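Local coordinates for protein antigen 43 (Escherichia coli, PDB 4KH3) that mediates the self-association of bacterial cells that makes them clump, acting as an autotransporter adhesin with a probable role in biofilms, at residues A117-I120 with Y126-I129; T136-N141 with S155-G160; T185-Y188 with D192-V195; G207-H212 with T218-N223. One frame throughout, in Å; residues are numbered along the deposited sequence.

Contact 1: residues A117-I120 with Y126-I129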
# COMPACT_ATOMS: atom_id res chain seq x y z
N ALA A 117 -13.25 -5.69 29.39
CA ALA A 117 -12.98 -4.26 29.35
C ALA A 117 -11.51 -3.99 29.67
O ALA A 117 -10.99 -4.44 30.69
CB ALA A 117 -13.89 -3.54 30.31
N GLY A 118 -10.83 -3.25 28.80
CA GLY A 118 -9.44 -2.89 29.06
C GLY A 118 -8.39 -4.01 29.06
O GLY A 118 -7.41 -3.95 29.80
N THR A 119 -8.58 -5.03 28.22
CA THR A 119 -7.55 -6.05 28.06
C THR A 119 -6.36 -5.47 27.28
O THR A 119 -6.53 -4.82 26.24
CB THR A 119 -8.07 -7.31 27.31
OG1 THR A 119 -9.11 -7.93 28.07
CG2 THR A 119 -6.94 -8.31 27.10
N ILE A 120 -5.15 -5.68 27.79
CA ILE A 120 -3.96 -5.33 27.04
C ILE A 120 -3.35 -6.63 26.54
O ILE A 120 -3.13 -7.57 27.32
CB ILE A 120 -2.95 -4.54 27.88
CG1 ILE A 120 -3.54 -3.20 28.29
CG2 ILE A 120 -1.67 -4.28 27.09
CD1 ILE A 120 -2.50 -2.24 28.78
N TYR A 126 -3.46 -13.50 23.15
CA TYR A 126 -4.52 -13.80 22.21
C TYR A 126 -5.86 -13.61 22.89
O TYR A 126 -6.19 -14.31 23.85
CB TYR A 126 -4.38 -15.25 21.75
CG TYR A 126 -5.32 -15.64 20.66
CD1 TYR A 126 -5.35 -14.94 19.47
CD2 TYR A 126 -6.17 -16.74 20.79
CE1 TYR A 126 -6.18 -15.29 18.45
CE2 TYR A 126 -7.02 -17.10 19.77
CZ TYR A 126 -7.03 -16.37 18.60
OH TYR A 126 -7.87 -16.71 17.56
N GLN A 127 -6.64 -12.64 22.41
CA GLN A 127 -8.00 -12.48 22.87
C GLN A 127 -8.94 -12.82 21.71
O GLN A 127 -8.82 -12.24 20.61
CB GLN A 127 -8.25 -11.07 23.38
CG GLN A 127 -9.70 -10.83 23.87
CD GLN A 127 -10.03 -9.35 23.97
OE1 GLN A 127 -10.04 -8.64 22.97
NE2 GLN A 127 -10.31 -8.88 25.19
N THR A 128 -9.85 -13.76 21.97
CA THR A 128 -10.86 -14.18 21.00
C THR A 128 -12.21 -13.75 21.50
O THR A 128 -12.60 -14.12 22.61
CB THR A 128 -10.98 -15.72 20.89
OG1 THR A 128 -9.70 -16.34 21.06
CG2 THR A 128 -11.58 -16.12 19.58
N ILE A 129 -12.94 -13.00 20.69
CA ILE A 129 -14.29 -12.61 21.06
C ILE A 129 -15.26 -13.42 20.24
O ILE A 129 -15.38 -13.21 19.04
CB ILE A 129 -14.54 -11.14 20.77
CG1 ILE A 129 -13.46 -10.27 21.43
CG2 ILE A 129 -15.93 -10.73 21.25
CD1 ILE A 129 -13.38 -8.92 20.82
O HOH W 1 -10.91 -5.72 26.25

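Contact 2: residues T136-N141 with S155-G160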
# COMPACT_ATOMS: atom_id res chain seq x y z
N THR A 136 -14.25 -4.01 25.22
CA THR A 136 -14.11 -2.57 25.13
C THR A 136 -12.71 -2.17 25.60
O THR A 136 -12.12 -2.83 26.45
CB THR A 136 -15.14 -1.84 26.01
OG1 THR A 136 -14.92 -2.17 27.38
CG2 THR A 136 -16.56 -2.25 25.63
N GLY A 137 -12.21 -1.06 25.07
CA GLY A 137 -10.95 -0.50 25.52
C GLY A 137 -9.78 -1.45 25.34
O GLY A 137 -8.83 -1.42 26.11
N THR A 138 -9.82 -2.30 24.31
CA THR A 138 -8.74 -3.24 24.12
C THR A 138 -7.52 -2.52 23.55
O THR A 138 -7.64 -1.73 22.62
CB THR A 138 -9.12 -4.43 23.22
OG1 THR A 138 -10.42 -4.91 23.57
CG2 THR A 138 -8.10 -5.57 23.40
N ILE A 139 -6.36 -2.79 24.15
CA ILE A 139 -5.09 -2.30 23.64
C ILE A 139 -4.35 -3.49 23.04
O ILE A 139 -4.04 -4.45 23.75
CB ILE A 139 -4.24 -1.71 24.78
CG1 ILE A 139 -5.08 -0.75 25.63
CG2 ILE A 139 -2.99 -1.04 24.25
CD1 ILE A 139 -5.63 0.43 24.87
N VAL A 140 -4.10 -3.43 21.74
CA VAL A 140 -3.53 -4.55 21.02
C VAL A 140 -2.07 -4.27 20.62
O VAL A 140 -1.81 -3.45 19.73
CB VAL A 140 -4.37 -4.86 19.77
CG1 VAL A 140 -3.90 -6.16 19.10
CG2 VAL A 140 -5.85 -4.94 20.16
N ASN A 141 -1.14 -4.97 21.27
CA ASN A 141 0.29 -4.69 21.13
C ASN A 141 1.07 -5.78 20.40
O ASN A 141 2.30 -5.77 20.35
CB ASN A 141 0.92 -4.43 22.51
CG ASN A 141 0.47 -3.11 23.10
OD1 ASN A 141 0.16 -2.18 22.37
ND2 ASN A 141 0.43 -3.02 24.44
N SER A 155 -2.46 -14.87 17.35
CA SER A 155 -2.20 -13.84 18.36
C SER A 155 -2.83 -12.48 17.98
O SER A 155 -3.18 -12.24 16.83
CB SER A 155 -0.69 -13.69 18.57
OG SER A 155 -0.09 -13.29 17.36
N GLY A 156 -2.95 -11.58 18.95
CA GLY A 156 -3.63 -10.32 18.72
C GLY A 156 -5.07 -10.44 19.18
O GLY A 156 -5.37 -11.16 20.14
N GLN A 157 -5.98 -9.75 18.50
CA GLN A 157 -7.39 -9.81 18.86
C GLN A 157 -8.18 -10.36 17.69
O GLN A 157 -8.03 -9.87 16.57
CB GLN A 157 -7.92 -8.42 19.21
CG GLN A 157 -9.37 -8.37 19.68
CD GLN A 157 -9.84 -6.95 19.92
OE1 GLN A 157 -9.73 -6.09 19.03
NE2 GLN A 157 -10.34 -6.67 21.12
N MET A 158 -9.01 -11.36 17.95
CA MET A 158 -9.93 -11.86 16.93
C MET A 158 -11.34 -11.50 17.30
O MET A 158 -11.78 -11.72 18.44
CB MET A 158 -9.83 -13.38 16.79
CG MET A 158 -8.40 -13.85 16.65
SD MET A 158 -7.57 -13.53 15.07
CE MET A 158 -6.13 -12.60 15.64
N VAL A 159 -12.08 -10.96 16.34
CA VAL A 159 -13.41 -10.48 16.61
C VAL A 159 -14.47 -11.26 15.85
O VAL A 159 -14.66 -11.07 14.65
CB VAL A 159 -13.54 -8.99 16.27
CG1 VAL A 159 -14.83 -8.43 16.86
CG2 VAL A 159 -12.33 -8.22 16.76
N GLY A 160 -15.18 -12.12 16.57
CA GLY A 160 -16.33 -12.81 16.04
C GLY A 160 -17.58 -12.18 16.59
O GLY A 160 -18.65 -12.26 15.98

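Contact 3: residues T185-Y188 with D192-V195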
# COMPACT_ATOMS: atom_id res chain seq x y z
N THR A 185 -12.08 2.20 16.12
CA THR A 185 -10.79 1.57 16.21
C THR A 185 -9.72 2.57 15.83
O THR A 185 -9.81 3.22 14.79
CB THR A 185 -10.73 0.36 15.28
OG1 THR A 185 -11.77 -0.56 15.64
CG2 THR A 185 -9.41 -0.35 15.38
N LEU A 186 -8.70 2.70 16.68
CA LEU A 186 -7.57 3.59 16.41
C LEU A 186 -6.34 2.76 16.04
O LEU A 186 -5.91 1.91 16.80
CB LEU A 186 -7.27 4.45 17.64
CG LEU A 186 -6.00 5.29 17.62
CD1 LEU A 186 -5.99 6.26 16.44
CD2 LEU A 186 -5.84 6.04 18.94
N ILE A 187 -5.78 3.00 14.86
CA ILE A 187 -4.67 2.18 14.40
C ILE A 187 -3.42 3.00 14.09
O ILE A 187 -3.41 3.82 13.17
CB ILE A 187 -5.07 1.34 13.16
CG1 ILE A 187 -6.46 0.73 13.36
CG2 ILE A 187 -4.04 0.26 12.88
CD1 ILE A 187 -6.84 -0.24 12.28
N TYR A 188 -2.35 2.78 14.87
CA TYR A 188 -1.11 3.52 14.67
C TYR A 188 -0.20 2.84 13.65
O TYR A 188 -0.46 1.71 13.21
CB TYR A 188 -0.35 3.70 15.99
CG TYR A 188 -1.01 4.67 16.96
CD1 TYR A 188 -0.94 6.04 16.77
CD2 TYR A 188 -1.68 4.20 18.09
CE1 TYR A 188 -1.53 6.93 17.66
CE2 TYR A 188 -2.27 5.07 18.99
CZ TYR A 188 -2.20 6.44 18.76
OH TYR A 188 -2.78 7.32 19.63
N ASP A 192 -2.33 -3.26 12.24
CA ASP A 192 -3.13 -3.77 11.13
C ASP A 192 -4.49 -4.19 11.64
O ASP A 192 -4.60 -4.76 12.73
CB ASP A 192 -2.49 -5.04 10.53
CG ASP A 192 -1.08 -4.82 10.05
OD1 ASP A 192 -0.84 -3.85 9.29
OD2 ASP A 192 -0.21 -5.63 10.42
N GLN A 193 -5.52 -3.94 10.83
CA GLN A 193 -6.82 -4.55 11.02
C GLN A 193 -7.24 -5.21 9.70
O GLN A 193 -7.15 -4.61 8.63
CB GLN A 193 -7.83 -3.49 11.41
CG GLN A 193 -9.26 -3.93 11.41
CD GLN A 193 -10.19 -2.73 11.55
OE1 GLN A 193 -10.25 -1.87 10.67
NE2 GLN A 193 -10.90 -2.66 12.67
N THR A 194 -7.64 -6.47 9.80
CA THR A 194 -8.06 -7.25 8.66
C THR A 194 -9.55 -7.41 8.82
O THR A 194 -10.02 -7.89 9.85
CB THR A 194 -7.43 -8.65 8.70
OG1 THR A 194 -6.01 -8.52 8.79
CG2 THR A 194 -7.78 -9.43 7.45
N VAL A 195 -10.30 -7.03 7.80
CA VAL A 195 -11.76 -7.01 7.90
C VAL A 195 -12.43 -8.05 7.00
O VAL A 195 -12.51 -7.88 5.80
CB VAL A 195 -12.31 -5.63 7.52
CG1 VAL A 195 -13.82 -5.60 7.68
CG2 VAL A 195 -11.63 -4.54 8.35
O HOH W 2 -13.22 -0.36 13.52

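Contact 4: residues G207-H212 with T218-N223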
# COMPACT_ATOMS: atom_id res chain seq x y z
N GLY A 207 -1.65 3.69 10.56
CA GLY A 207 -1.88 2.25 10.50
C GLY A 207 -2.56 1.77 9.23
O GLY A 207 -2.89 2.55 8.33
N ASN A 208 -2.79 0.46 9.17
CA ASN A 208 -3.33 -0.18 7.97
C ASN A 208 -4.66 -0.86 8.24
O ASN A 208 -4.86 -1.45 9.30
CB ASN A 208 -2.36 -1.22 7.43
CG ASN A 208 -1.01 -0.62 7.04
OD1 ASN A 208 -0.86 0.60 6.92
ND2 ASN A 208 -0.03 -1.48 6.83
N GLN A 209 -5.57 -0.76 7.28
CA GLN A 209 -6.79 -1.54 7.32
C GLN A 209 -6.97 -2.28 5.99
O GLN A 209 -6.97 -1.66 4.91
CB GLN A 209 -7.99 -0.65 7.60
CG GLN A 209 -9.30 -1.40 7.53
CD GLN A 209 -10.51 -0.48 7.55
OE1 GLN A 209 -10.75 0.30 6.62
NE2 GLN A 209 -11.28 -0.56 8.62
N TYR A 210 -7.10 -3.60 6.08
CA TYR A 210 -7.29 -4.45 4.91
C TYR A 210 -8.70 -5.02 4.91
O TYR A 210 -9.09 -5.79 5.80
CB TYR A 210 -6.29 -5.60 4.90
CG TYR A 210 -4.85 -5.18 5.07
CD1 TYR A 210 -4.09 -4.78 3.99
CD2 TYR A 210 -4.24 -5.23 6.32
CE1 TYR A 210 -2.77 -4.41 4.15
CE2 TYR A 210 -2.92 -4.87 6.48
CZ TYR A 210 -2.19 -4.45 5.39
OH TYR A 210 -0.86 -4.07 5.54
N VAL A 211 -9.47 -4.63 3.91
CA VAL A 211 -10.83 -5.08 3.78
C VAL A 211 -10.86 -6.19 2.76
O VAL A 211 -10.62 -5.97 1.57
CB VAL A 211 -11.74 -3.94 3.33
CG1 VAL A 211 -13.18 -4.43 3.26
CG2 VAL A 211 -11.58 -2.74 4.28
N HIS A 212 -11.11 -7.40 3.25
CA HIS A 212 -11.13 -8.58 2.41
C HIS A 212 -12.49 -8.79 1.76
O HIS A 212 -13.47 -8.10 2.07
CB HIS A 212 -10.71 -9.80 3.23
CG HIS A 212 -9.25 -9.84 3.53
ND1 HIS A 212 -8.44 -10.90 3.17
CD2 HIS A 212 -8.43 -8.93 4.12
CE1 HIS A 212 -7.20 -10.65 3.55
NE2 HIS A 212 -7.17 -9.46 4.13
N THR A 218 -16.88 1.09 7.12
CA THR A 218 -17.57 2.37 7.03
C THR A 218 -16.88 3.42 7.88
O THR A 218 -16.43 3.15 8.99
CB THR A 218 -19.04 2.24 7.45
OG1 THR A 218 -19.12 1.90 8.84
CG2 THR A 218 -19.75 1.17 6.63
N GLU A 219 -16.79 4.64 7.34
CA GLU A 219 -16.17 5.75 8.04
C GLU A 219 -14.73 5.46 8.44
O GLU A 219 -14.37 5.56 9.62
CB GLU A 219 -17.00 6.18 9.26
CG GLU A 219 -18.17 7.08 8.94
CD GLU A 219 -19.44 6.30 8.64
OE1 GLU A 219 -19.50 5.10 9.01
OE2 GLU A 219 -20.36 6.89 8.04
N THR A 220 -13.91 5.07 7.48
CA THR A 220 -12.49 4.95 7.75
C THR A 220 -11.86 6.31 7.53
O THR A 220 -12.07 6.95 6.50
CB THR A 220 -11.80 3.88 6.89
OG1 THR A 220 -12.31 2.60 7.27
CG2 THR A 220 -10.30 3.88 7.12
N LEU A 221 -11.10 6.76 8.52
CA LEU A 221 -10.44 8.04 8.45
C LEU A 221 -8.94 7.80 8.30
O LEU A 221 -8.28 7.28 9.21
CB LEU A 221 -10.76 8.82 9.71
CG LEU A 221 -10.03 10.13 9.94
CD1 LEU A 221 -10.24 11.08 8.77
CD2 LEU A 221 -10.52 10.73 11.25
N ILE A 222 -8.41 8.16 7.14
CA ILE A 222 -7.02 7.85 6.81
C ILE A 222 -6.14 9.07 7.03
O ILE A 222 -6.06 9.94 6.17
CB ILE A 222 -6.87 7.40 5.34
CG1 ILE A 222 -7.96 6.41 4.94
CG2 ILE A 222 -5.51 6.77 5.11
CD1 ILE A 222 -7.86 5.95 3.49
N ASN A 223 -5.48 9.13 8.18
CA ASN A 223 -4.57 10.23 8.42
C ASN A 223 -3.20 9.92 7.82
O ASN A 223 -3.04 8.92 7.13
CB ASN A 223 -4.49 10.55 9.91
CG ASN A 223 -5.77 11.15 10.43
OD1 ASN A 223 -6.44 11.90 9.74
ND2 ASN A 223 -6.12 10.82 11.67

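Contact 1: residues A117-I120 with Y126-I129
Gln127 NE2 has Thr119, water 1 and the side chain of Gln108 round it. Its settled bond goes to Gln108 OE1, and water 1 accepts a second, weak one at 3.4 Å from Gln127 NE2. Thr119 OG1 lies 3.3 Å from Gln127 NE2, but the angle is too poor for a hydrogen bond. The hydroxyl is instead bonded to Gln108 OE1, so one glutamine oxygen binds both partners of this contact. Water 1 adds an indirect link, accepting from the backbone Thr119 N at 3.1 Å. The rest of the touch is packing, with Thr119 CB 3.5 Å from Gln127 NE2 and the methyl CG2 a little farther off. The two side chains approach from opposite directions. Gln127 reaches so far because CG stands anti to the backbone N (chi1 179°) and the chain stays extended beyond it, spanning an 8.3 Å separation between Thr119 CA and Gln127 CA. Its other amide atom, OE1, accepts from Gln157 of the next coil. Both residues are buried, and their polar ends find partners inside the protein. Glutamines hydrogen-bonded amide to amide from coil to coil, in the interior lined by parallel strands, form an internal polar row of a parallel beta-helix, the fold expected for an autotransporter stalk of the pectate-lyase-like clan.

Contact 2: residues T136-N141 with S155-G160
Val140 and Gly156 mark the nearest backbone approach, with Val140 CA and Gly156 CA 6.2 Å apart, where strand 139-140 faces the beginning of strand 156-159 across the interior of the solenoid. Gly156 adopts phi 96° and psi -147°, a conformation in which a beta carbon would press on the preceding carbonyl oxygen. Val140 packs against this bare backbone through one branch, CG1, which lies 4.2 Å from Gly156 CA. The other branch, CG2, meets the aliphatic root of Gln157 at 4.2 Å from its CB, the two side chains crossing at about a right angle. Farther along the glutamine side chain, Thr138 and Gln157 come from opposite directions. The CG2 methyl of Thr138 sits 3.4 Å from Gln157 NE2, while Thr138 OG1 is 3.0 Å from Gln157 NE2. With CG anti to the backbone N (chi1 -177°), the extended glutamine carries its amide past the valine to the threonine. That amide is tied along the beta-helix axis, its nitrogen engaged by Gln127 and its oxygen accepting from Gln174. Strand 156-159 runs between strands 126-129 and 173-176, while strand 139-140 is flanked in parallel by 120-121 and 166-168.

Contact 3: residues T185-Y188 with D192-V195
The amide of Gln193 is the flat group here, with the CD1 methyl of Ile187 4.1 Å from Gln193 OE1 and Thr185 beyond its nitrogen. Thr185 OG1 stands 3.7 Å from Gln193 NE2, too far for a direct bond, and water 2 fills the role of go-between. The water is 2.6 Å from Thr185 OG1 and accepts a weak bond from Gln193 NE2. Ile187 supplies the apolar half of the contact, its CD1 resting 3.5 Å from Gln193 CB while the side chains cross at about a right angle. CG1 of Ile187 lies beside the backbone N (chi1 -44°) and the chain runs on extended, which brings CD1 toward the glutamine. The second branch, CG2, reaches the backbone at Asp192 N. These strands lie on different faces of the beta-helix, joined by a short corner, and their axes approach to 8.0 Å with directions 130° apart. Between them the interior is mixed: Ile168 of the previous coil packs on Thr185, Ile187 and Gln193 alike. The glutamine amide also bonds to the coils before and after, its OE1 accepting from Gln209 and its NE2 donating to Gln174 OE1.

Contact 4: residues G207-H212 with T218-N223
Hydrogen bonding carries this contact, through Thr220 OG1, which donates to Gln209 OE1 at 2.9 Å. The C=O...donor angle at the glutamine oxygen is 116°, and the hydroxyl sits 22° from the carbonyl plane, so it comes in well off the line of the C=O bond and with a moderate tilt. Thr220 OG1 is placed beside its own backbone N and anti to the carbonyl carbon (chi1 -66°), and from there it meets the glutamine, whose chain is extended along its length. The same oxygen takes a weak hydrogen bond from Gln228 NE2 in the next coil, while the amide nitrogen is taken up by Gln193. Both ends of the amide are therefore used, which probably holds its rotation.

Van der Waals contact is slight and gathers round the same oxygen. The CG2 methyl of Thr220 lies 3.6 Å from Gln209 OE1, and Thr220 CB is about as near. Outside the pair, Gln209 also packs on Ala199 and Thr202, and Thr220 on Gln228.

Gln209 CA and Thr220 CA are 8.6 Å apart, so the meeting depends on side-chain reach. The chain turns a corner at Glu219, which moves Thr220 onto a face different from that of Thr218 and lets its side chain look inward toward strand 208-211.

Chemically, a threonine hydroxyl buried in the core has an acceptor close by in the chain, and the amide oxygen it uses remains part of the bonding between coils; a polar interior of this kind is probably tolerated because the buried hydroxyl and both amide atoms have partners.

The four contacts follow one another along the chain and along the axis of the same beta-helix, and no ligand or active site is involved. Contacts 1 and 2 lie in adjoining coils, their centres about 5 Å apart, joined by backbone pairs such as Gly118 N to Thr136 O at 2.7 Å. Contacts 3 and 4 adjoin likewise, with centres about 7 Å apart and Val195 N 2.6 Å from Tyr210 O. Between these two pairs, contacts 2 and 3 do not touch, their centres about 10 Å apart, yet Gln174 bonds to glutamines of both. Threonine precedes its glutamine in contacts 1 to 3; contact 4 reverses the order.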